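Local coordinates for hypothetical protein (Vibrio sp. DAT722, PDB 2Q73) that probably hydrolyses nucleoside triphosphates to monophosphates and pyrophosphate as a magnesium-dependent, all-helical MazG-type house-cleaning enzyme, at residues I28-E33 with L59-Y64; H9-D14 with L69-G74; D14-P17 with H22-F25. All blocks are in the same frame, centred on the assembly; numbering follows the deposited sequence. Where two conformers were deposited one is given.

Contact 1 (I28-E33 with L59-Y64); sequences IEEVGE and LYDVLY. With MG (magnesium ion), chain G.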
ATOM      1  N   ILE C  28      -5.577  -3.124  -1.183  1.00 25.81           N
ATOM      2  CA  ILE C  28      -4.142  -2.909  -1.437  1.00 25.58           C
ATOM      3  C   ILE C  28      -3.842  -3.020  -2.952  1.00 26.17           C
ATOM      4  O   ILE C  28      -3.044  -2.236  -3.477  1.00 25.30           O
ATOM      5  CB  ILE C  28      -3.276  -3.864  -0.609  1.00 26.32           C
ATOM      6  CG1 ILE C  28      -3.671  -3.810   0.890  1.00 25.42           C
ATOM      7  CG2 ILE C  28      -1.732  -3.620  -0.878  1.00 25.45           C
ATOM      8  CD1 ILE C  28      -3.562  -2.410   1.541  1.00 27.45           C
ATOM      9  N   GLU C  29      -4.507  -3.959  -3.648  1.00 25.81           N
ATOM     10  CA  GLU C  29      -4.345  -4.077  -5.102  0.80 26.55           C
ATOM     11  C   GLU C  29      -4.759  -2.782  -5.775  1.00 26.04           C
ATOM     12  O   GLU C  29      -4.082  -2.308  -6.694  1.00 26.46           O
ATOM     13  CB  GLU C  29      -5.173  -5.245  -5.662  0.80 26.50           C
ATOM     14  CG  GLU C  29      -4.612  -6.574  -5.310  0.80 28.40           C
ATOM     15  CD  GLU C  29      -5.617  -7.681  -5.538  0.80 30.16           C
ATOM     16  OE1 GLU C  29      -6.169  -7.738  -6.656  0.80 30.08           O
ATOM     17  OE2 GLU C  29      -5.842  -8.476  -4.596  0.80 27.79           O
ATOM     18  N   GLU C  30      -5.870  -2.201  -5.324  1.00 26.18           N
ATOM     19  CA  GLU C  30      -6.343  -0.949  -5.959  1.00 28.19           C
ATOM     20  C   GLU C  30      -5.450   0.238  -5.647  1.00 27.86           C
ATOM     21  O   GLU C  30      -5.266   1.117  -6.494  1.00 28.45           O
ATOM     22  CB  GLU C  30      -7.802  -0.625  -5.600  1.00 27.78           C
ATOM     23  CG  GLU C  30      -8.796  -1.733  -5.987  1.00 29.23           C
ATOM     24  CD  GLU C  30      -8.808  -2.114  -7.465  1.00 33.69           C
ATOM     25  OE1 GLU C  30      -8.379  -1.345  -8.351  1.00 33.78           O
ATOM     26  OE2 GLU C  30      -9.291  -3.231  -7.757  1.00 38.60           O
ATOM     27  N   VAL C  31      -4.882   0.257  -4.446  1.00 27.56           N
ATOM     28  CA  VAL C  31      -3.959   1.310  -4.070  1.00 27.10           C
ATOM     29  C   VAL C  31      -2.742   1.227  -5.005  1.00 27.83           C
ATOM     30  O   VAL C  31      -2.231   2.262  -5.438  1.00 27.96           O
ATOM     31  CB  VAL C  31      -3.577   1.208  -2.595  1.00 28.15           C
ATOM     32  CG1 VAL C  31      -2.373   2.105  -2.243  1.00 28.36           C
ATOM     33  CG2 VAL C  31      -4.768   1.626  -1.708  1.00 26.75           C
ATOM     34  N   GLY C  32      -2.271   0.014  -5.305  1.00 26.30           N
ATOM     35  CA  GLY C  32      -1.126  -0.129  -6.233  1.00 26.09           C
ATOM     36  C   GLY C  32      -1.457   0.339  -7.637  1.00 26.45           C
ATOM     37  O   GLY C  32      -0.654   0.979  -8.292  1.00 25.03           O
ATOM     38  N   GLU C  33      -2.662   0.020  -8.101  1.00 25.86           N
ATOM     39  CA  GLU C  33      -3.115   0.507  -9.411  1.00 26.70           C
ATOM     40  C   GLU C  33      -3.281   2.021  -9.392  1.00 25.98           C
ATOM     41  O   GLU C  33      -2.970   2.687 -10.389  1.00 27.53           O
ATOM     42  CB  GLU C  33      -4.414  -0.207  -9.810  1.00 25.43           C
ATOM     43  CG  GLU C  33      -4.152  -1.692 -10.084  1.00 26.85           C
ATOM     44  CD  GLU C  33      -5.348  -2.456 -10.671  1.00 32.21           C
ATOM     45  OE1 GLU C  33      -6.454  -1.871 -10.829  1.00 37.96           O
ATOM     46  OE2 GLU C  33      -5.161  -3.664 -11.006  1.00 38.96           O
ATOM     47  N   LEU C  59      -9.171   5.749  -8.142  1.00 25.80           N
ATOM     48  CA  LEU C  59      -9.720   6.409  -6.940  1.00 26.02           C
ATOM     49  C   LEU C  59     -11.094   5.843  -6.568  1.00 26.45           C
ATOM     50  O   LEU C  59     -11.343   5.526  -5.396  1.00 26.61           O
ATOM     51  CB  LEU C  59      -9.793   7.932  -7.109  1.00 24.90           C
ATOM     52  CG  LEU C  59      -8.469   8.731  -7.052  1.00 25.07           C
ATOM     53  CD1 LEU C  59      -8.700  10.184  -7.386  1.00 24.13           C
ATOM     54  CD2 LEU C  59      -7.745   8.593  -5.700  1.00 24.82           C
ATOM     55  N   TYR C  60     -11.962   5.693  -7.564  1.00 26.73           N
ATOM     56  CA  TYR C  60     -13.254   5.044  -7.334  1.00 26.55           C
ATOM     57  C   TYR C  60     -13.054   3.603  -6.815  1.00 27.20           C
ATOM     58  O   TYR C  60     -13.736   3.170  -5.885  1.00 27.11           O
ATOM     59  CB  TYR C  60     -14.126   5.030  -8.590  1.00 27.32           C
ATOM     60  CG  TYR C  60     -15.471   4.398  -8.270  1.00 26.46           C
ATOM     61  CD1 TYR C  60     -16.494   5.153  -7.709  1.00 27.47           C
ATOM     62  CD2 TYR C  60     -15.670   3.024  -8.428  1.00 27.30           C
ATOM     63  CE1 TYR C  60     -17.725   4.556  -7.369  1.00 29.06           C
ATOM     64  CE2 TYR C  60     -16.876   2.423  -8.080  1.00 27.11           C
ATOM     65  CZ  TYR C  60     -17.891   3.190  -7.551  1.00 28.92           C
ATOM     66  OH  TYR C  60     -19.096   2.590  -7.219  1.00 29.70           O
ATOM     67  N   ASP C  61     -12.124   2.863  -7.413  1.00 27.25           N
ATOM     68  CA  ASP C  61     -11.923   1.484  -6.994  1.00 28.15           C
ATOM     69  C   ASP C  61     -11.429   1.385  -5.542  1.00 28.63           C
ATOM     70  O   ASP C  61     -11.825   0.471  -4.833  1.00 29.14           O
ATOM     71  CB  ASP C  61     -10.962   0.751  -7.931  1.00 28.61           C
ATOM     72  CG  ASP C  61     -11.533   0.534  -9.330  1.00 30.02           C
ATOM     73  OD1 ASP C  61     -12.737   0.761  -9.576  1.00 30.97           O
ATOM     74  OD2 ASP C  61     -10.740   0.116 -10.202  1.00 30.81           O
ATOM     75  N   VAL C  62     -10.551   2.307  -5.107  1.00 27.80           N
ATOM     76  CA  VAL C  62     -10.131   2.370  -3.703  1.00 28.22           C
ATOM     77  C   VAL C  62     -11.357   2.677  -2.806  1.00 28.32           C
ATOM     78  O   VAL C  62     -11.587   1.987  -1.781  1.00 27.93           O
ATOM     79  CB  VAL C  62      -8.976   3.390  -3.495  1.00 27.71           C
ATOM     80  CG1 VAL C  62      -8.726   3.604  -2.011  1.00 29.55           C
ATOM     81  CG2 VAL C  62      -7.684   2.879  -4.194  1.00 26.81           C
ATOM     82  N   LEU C  63     -12.143   3.677  -3.206  1.00 27.41           N
ATOM     83  CA  LEU C  63     -13.382   4.075  -2.519  1.00 27.49           C
ATOM     84  C   LEU C  63     -14.340   2.888  -2.359  1.00 27.52           C
ATOM     85  O   LEU C  63     -14.943   2.709  -1.288  1.00 26.69           O
ATOM     86  CB  LEU C  63     -14.080   5.215  -3.273  1.00 27.03           C
ATOM     87  CG  LEU C  63     -15.468   5.644  -2.792  1.00 28.57           C
ATOM     88  CD1 LEU C  63     -15.331   6.169  -1.386  1.00 30.39           C
ATOM     89  CD2 LEU C  63     -16.089   6.704  -3.712  1.00 27.07           C
ATOM     90  N   TYR C  64     -14.452   2.081  -3.415  1.00 26.86           N
ATOM     91  CA  TYR C  64     -15.324   0.910  -3.407  1.00 27.16           C
ATOM     92  C   TYR C  64     -14.899  -0.033  -2.288  1.00 26.85           C
ATOM     93  O   TYR C  64     -15.731  -0.473  -1.504  1.00 26.99           O
ATOM     94  CB  TYR C  64     -15.280   0.179  -4.750  1.00 26.91           C
ATOM     95  CG  TYR C  64     -16.133  -1.081  -4.773  1.00 27.18           C
ATOM     96  CD1 TYR C  64     -17.443  -1.047  -5.240  1.00 25.38           C
ATOM     97  CD2 TYR C  64     -15.624  -2.310  -4.317  1.00 24.40           C
ATOM     98  CE1 TYR C  64     -18.237  -2.198  -5.258  1.00 26.46           C
ATOM     99  CE2 TYR C  64     -16.403  -3.459  -4.333  1.00 25.68           C
ATOM    100  CZ  TYR C  64     -17.706  -3.397  -4.809  1.00 25.25           C
ATOM    101  OH  TYR C  64     -18.499  -4.526  -4.820  1.00 25.49           O
TER
HETATM  102 MG    MG G 503      -8.542  -0.930 -10.575  0.50 21.64          MG
HETATM  103  O   HOH W   1      -9.767  -3.228 -10.406  1.00 47.14           O
HETATM  104  O   HOH W   2      -8.173  -0.855 -12.936  1.00 45.84           O
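E30 and D61 meet at a magnesium ion between two antiparallel helices of the MazG fold, whose metal site combines an ExxE pair (E30 and E33) with an ExxD pair (E58 and D61). E30 OE1 and E33 OE1 bind the ion from one helix, each at 2.3 Å, and D61 OD2 binds it from the other at 2.5 Å. Water 2 and E58 complete the set of ligands found around the metal. E30 OE1 and D61 OD2 lie 3.3 Å apart with no hydrogen between them. The cation brings these like-charged oxygens together, and the two carboxylate planes are turned 78° against each other. E30 reaches the ion by a folded route, since its chain bends at chi2 (-57°) and lays CG and CD over D61 CB. E33, one turn further on, runs extended beyond CG and comes to the metal end-on through a single oxygen. The second oxygen of E30 is not a ligand: OE2 accepts a hydrogen bond from water 1, which also donates a weak, long one to D61 OD2. On D61, OD1 forms a salt bridge with K84 of the second subunit, so its carboxylate spans the metal and the subunit interface. Behind this first shell the axes of segments 28-33 and 59-64 approach to 8.7 Å, nearly antiparallel at 164°, and the packing there rests on V62 and V31. V62 sets its CG2 against the backbone of E30 and the N of V31, directly behind the carboxylates. I28 and V31 of the second subunit extend this layer away from the metal. Within the chain, V31 CG2 and V62 CG2 touch at 4.0 Å.

Contact 2 (H9-D14 with L69-G74); sequences HIKEFD and LANIHG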
ATOM      1  N   HIS C   9     -25.633   0.550  -1.081  1.00 29.06           N
ATOM      2  CA  HIS C   9     -25.711  -0.036  -2.427  1.00 29.69           C
ATOM      3  C   HIS C   9     -24.606  -1.082  -2.658  1.00 28.88           C
ATOM      4  O   HIS C   9     -24.852  -2.136  -3.243  1.00 28.42           O
ATOM      5  CB  HIS C   9     -25.698   1.062  -3.511  1.00 30.04           C
ATOM      6  CG  HIS C   9     -27.000   1.794  -3.650  1.00 33.14           C
ATOM      7  ND1 HIS C   9     -27.327   2.525  -4.772  1.00 35.45           N
ATOM      8  CD2 HIS C   9     -28.066   1.892  -2.818  1.00 34.12           C
ATOM      9  CE1 HIS C   9     -28.530   3.052  -4.619  1.00 35.99           C
ATOM     10  NE2 HIS C   9     -29.000   2.683  -3.441  1.00 35.46           N
ATOM     11  N   ILE C  10     -23.401  -0.807  -2.167  1.00 28.55           N
ATOM     12  CA  ILE C  10     -22.306  -1.767  -2.275  1.00 28.33           C
ATOM     13  C   ILE C  10     -22.616  -3.012  -1.435  1.00 29.12           C
ATOM     14  O   ILE C  10     -22.419  -4.138  -1.902  1.00 29.86           O
ATOM     15  CB  ILE C  10     -20.958  -1.139  -1.888  1.00 27.88           C
ATOM     16  CG1 ILE C  10     -20.543  -0.100  -2.939  1.00 26.93           C
ATOM     17  CG2 ILE C  10     -19.849  -2.230  -1.720  1.00 27.23           C
ATOM     18  CD1 ILE C  10     -19.255   0.658  -2.570  1.00 27.56           C
ATOM     19  N   LYS C  11     -23.132  -2.812  -0.222  1.00 29.50           N
ATOM     20  CA  LYS C  11     -23.559  -3.940   0.619  1.00 30.23           C
ATOM     21  C   LYS C  11     -24.578  -4.856  -0.062  1.00 30.70           C
ATOM     22  O   LYS C  11     -24.474  -6.078   0.051  1.00 30.82           O
ATOM     23  CB  LYS C  11     -24.098  -3.468   1.975  1.00 30.47           C
ATOM     24  CG  LYS C  11     -24.338  -4.621   2.937  1.00 31.00           C
ATOM     25  CD  LYS C  11     -24.565  -4.176   4.353  1.00 31.92           C
ATOM     26  CE  LYS C  11     -24.875  -5.393   5.207  1.00 33.14           C
ATOM     27  NZ  LYS C  11     -25.022  -5.044   6.637  1.00 33.52           N
ATOM     28  N   GLU C  12     -25.555  -4.272  -0.759  1.00 30.89           N
ATOM     29  CA  GLU C  12     -26.573  -5.036  -1.505  1.00 32.15           C
ATOM     30  C   GLU C  12     -25.972  -5.944  -2.579  1.00 31.72           C
ATOM     31  O   GLU C  12     -26.470  -7.038  -2.837  1.00 31.60           O
ATOM     32  CB  GLU C  12     -27.571  -4.088  -2.183  1.00 31.99           C
ATOM     33  CG  GLU C  12     -28.558  -3.395  -1.252  1.00 34.36           C
ATOM     34  CD  GLU C  12     -29.567  -2.502  -2.010  1.00 34.27           C
ATOM     35  OE1 GLU C  12     -29.168  -1.481  -2.639  1.00 37.63           O
ATOM     36  OE2 GLU C  12     -30.765  -2.826  -1.970  1.00 38.91           O
ATOM     37  N   PHE C  13     -24.909  -5.451  -3.204  1.00 31.60           N
ATOM     38  CA  PHE C  13     -24.238  -6.069  -4.340  1.00 31.94           C
ATOM     39  C   PHE C  13     -23.122  -7.056  -3.922  1.00 31.11           C
ATOM     40  O   PHE C  13     -22.876  -8.060  -4.589  1.00 31.37           O
ATOM     41  CB  PHE C  13     -23.599  -4.939  -5.168  1.00 32.97           C
ATOM     42  CG  PHE C  13     -22.789  -5.415  -6.344  1.00 34.25           C
ATOM     43  CD1 PHE C  13     -23.419  -6.037  -7.429  1.00 36.12           C
ATOM     44  CD2 PHE C  13     -21.412  -5.221  -6.383  1.00 35.65           C
ATOM     45  CE1 PHE C  13     -22.684  -6.474  -8.522  1.00 36.69           C
ATOM     46  CE2 PHE C  13     -20.667  -5.662  -7.475  1.00 36.31           C
ATOM     47  CZ  PHE C  13     -21.312  -6.293  -8.546  1.00 35.05           C
ATOM     48  N   ASP C  14     -22.460  -6.768  -2.814  1.00 29.52           N
ATOM     49  CA  ASP C  14     -21.194  -7.413  -2.515  1.00 28.91           C
ATOM     50  C   ASP C  14     -20.947  -7.372  -1.012  1.00 28.38           C
ATOM     51  O   ASP C  14     -20.313  -6.454  -0.490  1.00 29.58           O
ATOM     52  CB  ASP C  14     -20.076  -6.685  -3.288  1.00 28.47           C
ATOM     53  CG  ASP C  14     -18.683  -7.308  -3.090  1.00 28.89           C
ATOM     54  OD1 ASP C  14     -18.551  -8.356  -2.411  1.00 28.39           O
ATOM     55  OD2 ASP C  14     -17.714  -6.731  -3.631  1.00 27.67           O
ATOM     56  N   LEU C  69     -15.173  -2.668   2.912  1.00 26.35           N
ATOM     57  CA  LEU C  69     -14.564  -2.961   4.221  1.00 26.54           C
ATOM     58  C   LEU C  69     -15.376  -2.376   5.368  1.00 26.09           C
ATOM     59  O   LEU C  69     -15.479  -2.987   6.434  1.00 25.75           O
ATOM     60  CB  LEU C  69     -13.135  -2.429   4.276  1.00 26.39           C
ATOM     61  CG  LEU C  69     -12.094  -3.302   3.562  1.00 26.55           C
ATOM     62  CD1 LEU C  69     -10.843  -2.492   3.230  1.00 28.13           C
ATOM     63  CD2 LEU C  69     -11.754  -4.503   4.470  1.00 26.50           C
ATOM     64  N   ALA C  70     -15.945  -1.187   5.166  1.00 26.06           N
ATOM     65  CA  ALA C  70     -16.758  -0.601   6.224  1.00 25.52           C
ATOM     66  C   ALA C  70     -17.939  -1.523   6.540  1.00 26.32           C
ATOM     67  O   ALA C  70     -18.270  -1.753   7.723  1.00 26.29           O
ATOM     68  CB  ALA C  70     -17.226   0.803   5.849  1.00 24.96           C
ATOM     69  N   ASN C  71     -18.575  -2.051   5.495  1.00 26.37           N
ATOM     70  CA  ASN C  71     -19.693  -2.968   5.680  1.00 27.15           C
ATOM     71  C   ASN C  71     -19.271  -4.216   6.465  1.00 27.47           C
ATOM     72  O   ASN C  71     -19.952  -4.616   7.420  1.00 27.71           O
ATOM     73  CB  ASN C  71     -20.290  -3.364   4.325  1.00 27.03           C
ATOM     74  CG  ASN C  71     -20.981  -2.208   3.633  1.00 27.35           C
ATOM     75  OD1 ASN C  71     -21.608  -1.363   4.282  1.00 27.46           O
ATOM     76  ND2 ASN C  71     -20.896  -2.175   2.309  1.00 25.27           N
ATOM     77  N   ILE C  72     -18.167  -4.821   6.030  1.00 28.24           N
ATOM     78  CA  ILE C  72     -17.548  -6.011   6.653  1.00 28.82           C
ATOM     79  C   ILE C  72     -17.269  -5.801   8.147  1.00 28.04           C
ATOM     80  O   ILE C  72     -17.496  -6.707   8.964  1.00 27.90           O
ATOM     81  CB  ILE C  72     -16.223  -6.429   5.855  1.00 29.58           C
ATOM     82  CG1 ILE C  72     -16.577  -6.950   4.458  1.00 31.23           C
ATOM     83  CG2 ILE C  72     -15.377  -7.483   6.565  1.00 32.09           C
ATOM     84  CD1 ILE C  72     -17.716  -7.937   4.431  1.00 29.70           C
ATOM     85  N   HIS C  73     -16.794  -4.605   8.496  1.00 26.82           N
ATOM     86  CA  HIS C  73     -16.295  -4.322   9.841  1.00 26.42           C
ATOM     87  C   HIS C  73     -17.276  -3.563  10.713  1.00 25.95           C
ATOM     88  O   HIS C  73     -16.893  -3.053  11.766  1.00 26.16           O
ATOM     89  CB  HIS C  73     -14.944  -3.598   9.769  1.00 26.31           C
ATOM     90  CG  HIS C  73     -13.844  -4.471   9.256  1.00 26.86           C
ATOM     91  ND1 HIS C  73     -13.180  -5.370  10.063  1.00 29.53           N
ATOM     92  CD2 HIS C  73     -13.318  -4.618   8.018  1.00 29.67           C
ATOM     93  CE1 HIS C  73     -12.273  -6.011   9.347  1.00 29.79           C
ATOM     94  NE2 HIS C  73     -12.336  -5.574   8.103  1.00 29.38           N
ATOM     95  N   GLY C  74     -18.532  -3.499  10.271  1.00 25.15           N
ATOM     96  CA  GLY C  74     -19.606  -2.877  11.049  1.00 25.18           C
ATOM     97  C   GLY C  74     -19.451  -1.382  11.226  1.00 25.03           C
ATOM     98  O   GLY C  74     -19.892  -0.813  12.237  1.00 24.39           O
TER
HETATM   99  O   HOH W   3     -19.767  -4.745   1.406  1.00 18.59           O
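K11 sends CG trans to its own backbone N (chi1 -171°) and stays stretched out beyond it, while N71 turns CG away from its carbonyl carbon (chi1 -68°); the lysine chain is thereby laid obliquely across the asparagine amide. Contact is made by the aliphatic part of K11: CB lies 3.5 Å from N71 ND2, and CD passes N71 OD1 at 4.1 Å. The ammonium end travels on past the amide, and the lysine has a cation-pi contact with the ring of Y15. From the neighbouring position, I10 offers its CG2 methyl to the same amide nitrogen at 4.2 Å, crossing the asparagine at about a right angle. N71 is the residue through which the last turn of helix 55-72 meets the end of helix 3-13. Although N71 ND2 approaches K11 N to 3.4 Å, both are donors and no hydrogen bond joins them. The amide finds its partners elsewhere: OD1 accepts from Q7 NE2, one turn earlier on helix 3-13, and ND2 donates a hydrogen bond to water 3 at 2.9 Å. That water in turn donates to D14 O at 2.6 Å, bridging the asparagine to the first residue beyond the helix. Both helices stop here. Helix 55-72 ends in a Schellman motif with G74 at the C-prime position, where V75 N bonds A70 O and a weaker bond runs from G74 N to N71 O; the positive phi of G74 (67°) suits a residue without a side chain. Because OD1 accepts and ND2 donates, the orientation of the buried N71 amide is probably fixed, and a water-mediated bond joins N71 to D14 O beside the lysine methylenes.

Contact 3 (D14-P17 with H22-F25); sequences DYAP and HYFF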
ATOM      1  N   ASP C  14     -22.460  -6.768  -2.814  1.00 29.52           N
ATOM      2  CA  ASP C  14     -21.194  -7.413  -2.515  1.00 28.91           C
ATOM      3  C   ASP C  14     -20.947  -7.372  -1.012  1.00 28.38           C
ATOM      4  O   ASP C  14     -20.313  -6.454  -0.490  1.00 29.58           O
ATOM      5  CB  ASP C  14     -20.076  -6.685  -3.288  1.00 28.47           C
ATOM      6  CG  ASP C  14     -18.683  -7.308  -3.090  1.00 28.89           C
ATOM      7  OD1 ASP C  14     -18.551  -8.356  -2.411  1.00 28.39           O
ATOM      8  OD2 ASP C  14     -17.714  -6.731  -3.631  1.00 27.67           O
ATOM      9  N   TYR C  15     -21.435  -8.390  -0.320  1.00 28.14           N
ATOM     10  CA  TYR C  15     -21.265  -8.472   1.122  1.00 27.39           C
ATOM     11  C   TYR C  15     -20.996  -9.920   1.528  1.00 26.82           C
ATOM     12  O   TYR C  15     -21.910 -10.739   1.583  1.00 26.21           O
ATOM     13  CB  TYR C  15     -22.508  -7.916   1.840  1.00 27.53           C
ATOM     14  CG  TYR C  15     -22.388  -7.947   3.339  1.00 28.07           C
ATOM     15  CD1 TYR C  15     -21.444  -7.171   3.988  1.00 26.99           C
ATOM     16  CD2 TYR C  15     -23.225  -8.759   4.109  1.00 27.98           C
ATOM     17  CE1 TYR C  15     -21.312  -7.201   5.366  1.00 28.04           C
ATOM     18  CE2 TYR C  15     -23.103  -8.796   5.501  1.00 28.84           C
ATOM     19  CZ  TYR C  15     -22.136  -8.014   6.115  1.00 29.29           C
ATOM     20  OH  TYR C  15     -21.981  -8.022   7.485  1.00 30.02           O
ATOM     21  N   ALA C  16     -19.727 -10.215   1.797  1.00 27.36           N
ATOM     22  CA  ALA C  16     -19.309 -11.573   2.159  1.00 27.54           C
ATOM     23  C   ALA C  16     -18.516 -11.435   3.469  1.00 27.80           C
ATOM     24  O   ALA C  16     -17.296 -11.322   3.444  1.00 27.19           O
ATOM     25  CB  ALA C  16     -18.458 -12.166   1.045  1.00 27.65           C
ATOM     26  N   PRO C  17     -19.224 -11.378   4.612  1.00 27.87           N
ATOM     27  CA  PRO C  17     -18.563 -11.095   5.901  1.00 28.21           C
ATOM     28  C   PRO C  17     -17.487 -12.126   6.310  1.00 27.98           C
ATOM     29  O   PRO C  17     -16.570 -11.806   7.060  1.00 29.03           O
ATOM     30  CB  PRO C  17     -19.731 -11.103   6.901  1.00 28.07           C
ATOM     31  CG  PRO C  17     -20.848 -11.836   6.219  1.00 29.47           C
ATOM     32  CD  PRO C  17     -20.679 -11.546   4.756  1.00 28.67           C
ATOM     33  N   HIS C  22     -10.230 -11.118   1.684  1.00 28.35           N
ATOM     34  CA  HIS C  22     -10.480 -10.777   0.261  1.00 28.52           C
ATOM     35  C   HIS C  22     -10.527  -9.278   0.065  1.00 28.17           C
ATOM     36  O   HIS C  22      -9.874  -8.725  -0.831  1.00 27.75           O
ATOM     37  CB  HIS C  22     -11.794 -11.397  -0.246  1.00 29.06           C
ATOM     38  CG  HIS C  22     -12.364 -10.705  -1.454  1.00 31.18           C
ATOM     39  ND1 HIS C  22     -11.960 -10.993  -2.742  1.00 32.77           N
ATOM     40  CD2 HIS C  22     -13.323  -9.752  -1.567  1.00 34.64           C
ATOM     41  CE1 HIS C  22     -12.633 -10.236  -3.593  1.00 35.11           C
ATOM     42  NE2 HIS C  22     -13.469  -9.475  -2.905  1.00 34.98           N
ATOM     43  N   TYR C  23     -11.313  -8.608   0.899  1.00 26.57           N
ATOM     44  CA  TYR C  23     -11.525  -7.194   0.736  1.00 26.85           C
ATOM     45  C   TYR C  23     -10.271  -6.396   1.047  1.00 26.89           C
ATOM     46  O   TYR C  23     -10.026  -5.371   0.406  1.00 27.96           O
ATOM     47  CB  TYR C  23     -12.692  -6.714   1.574  1.00 26.31           C
ATOM     48  CG  TYR C  23     -14.004  -7.277   1.122  1.00 26.85           C
ATOM     49  CD1 TYR C  23     -14.570  -8.366   1.791  1.00 28.60           C
ATOM     50  CD2 TYR C  23     -14.707  -6.708   0.063  1.00 25.29           C
ATOM     51  CE1 TYR C  23     -15.795  -8.894   1.420  1.00 27.87           C
ATOM     52  CE2 TYR C  23     -15.969  -7.238  -0.337  1.00 25.42           C
ATOM     53  CZ  TYR C  23     -16.494  -8.320   0.349  1.00 27.28           C
ATOM     54  OH  TYR C  23     -17.712  -8.863   0.004  1.00 26.98           O
ATOM     55  N   PHE C  24      -9.486  -6.858   2.017  1.00 26.46           N
ATOM     56  CA  PHE C  24      -8.269  -6.148   2.360  1.00 25.92           C
ATOM     57  C   PHE C  24      -7.202  -6.287   1.252  1.00 26.02           C
ATOM     58  O   PHE C  24      -6.602  -5.294   0.851  1.00 25.80           O
ATOM     59  CB  PHE C  24      -7.698  -6.631   3.717  1.00 25.21           C
ATOM     60  CG  PHE C  24      -6.492  -5.856   4.135  1.00 26.81           C
ATOM     61  CD1 PHE C  24      -6.633  -4.509   4.509  1.00 25.40           C
ATOM     62  CD2 PHE C  24      -5.214  -6.428   4.111  1.00 26.21           C
ATOM     63  CE1 PHE C  24      -5.511  -3.751   4.897  1.00 26.36           C
ATOM     64  CE2 PHE C  24      -4.084  -5.678   4.482  1.00 27.69           C
ATOM     65  CZ  PHE C  24      -4.233  -4.339   4.861  1.00 26.91           C
ATOM     66  N   PHE C  25      -6.991  -7.516   0.750  1.00 25.91           N
ATOM     67  CA  PHE C  25      -6.138  -7.725  -0.434  1.00 24.95           C
ATOM     68  C   PHE C  25      -6.557  -6.849  -1.609  1.00 25.97           C
ATOM     69  O   PHE C  25      -5.715  -6.218  -2.255  1.00 26.13           O
ATOM     70  CB  PHE C  25      -6.195  -9.181  -0.886  1.00 25.60           C
ATOM     71  CG  PHE C  25      -5.508 -10.141   0.031  1.00 24.42           C
ATOM     72  CD1 PHE C  25      -4.205  -9.894   0.487  1.00 24.25           C
ATOM     73  CD2 PHE C  25      -6.130 -11.356   0.373  1.00 25.15           C
ATOM     74  CE1 PHE C  25      -3.554 -10.828   1.325  1.00 25.94           C
ATOM     75  CE2 PHE C  25      -5.491 -12.272   1.191  1.00 25.77           C
ATOM     76  CZ  PHE C  25      -4.205 -12.001   1.677  1.00 27.77           C
TER
HETATM   77  O   HOH W   4     -15.207  -7.605  -4.125  1.00 28.39           O
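D14 and A16 close over the hydroxyl of Y23 where the connection between two helices of the all-alpha MazG fold turns back on the start of helix 20-39. The tight part is centred on Y23 OH. It donates to D14 OD1 at 2.6 Å, and the bond arrives from above the carboxylate plane, 44° out of it. The same hydroxyl oxygen accepts a weak, bent hydrogen bond from A16 N at 3.0 Å; it thus has one acceptor and one donor as partners, which would favour one rotation of the hydroxyl. D14 carries CG anti to its nitrogen (chi1 -178°) and points its carboxylate at the ring edge from the opposite direction, with carboxylate and ring planes 36° apart. A16 O lies near the plane at another part of that edge, 3.5 Å from Y23 CE1. A68, L69 and I72 of helix 55-72 pack against the tyrosine as well. Towards solvent the contact is looser. P17 is exposed, its CD resting over the rim of the Y15 ring, and H22 NE2 is linked to D14 OD2 through water 4, which donates to OD2 at 2.7 Å. D14 OD2 also bonds the hydroxyl of Y64, tying the turn to helix 55-72. Over the centre of the Y23 ring sits H22 CD2, 3.6 Å above its plane.

In the fold
The three contacts tie together the first three of the chain's four helices. Contact 1 joins helix 20-39 to helix 55-72 near the centre of the chain; contact 2 sets the end of helix 3-13 against the far end of helix 55-72, about 16 Å away centre to centre. Contact 3 holds the intervening turn, its centre about 8 Å from that of contact 2, and closes before contact 1 opens. In sequence, both segments of contact 1 fall between those of contact 2. D14 belongs to contacts 2 and 3, and its bond to Y64 reaches contact 1. The magnesium site thus lies on the 20-39/55-72 helix pair, with contacts 2 and 3 on the same side of the chain's centre.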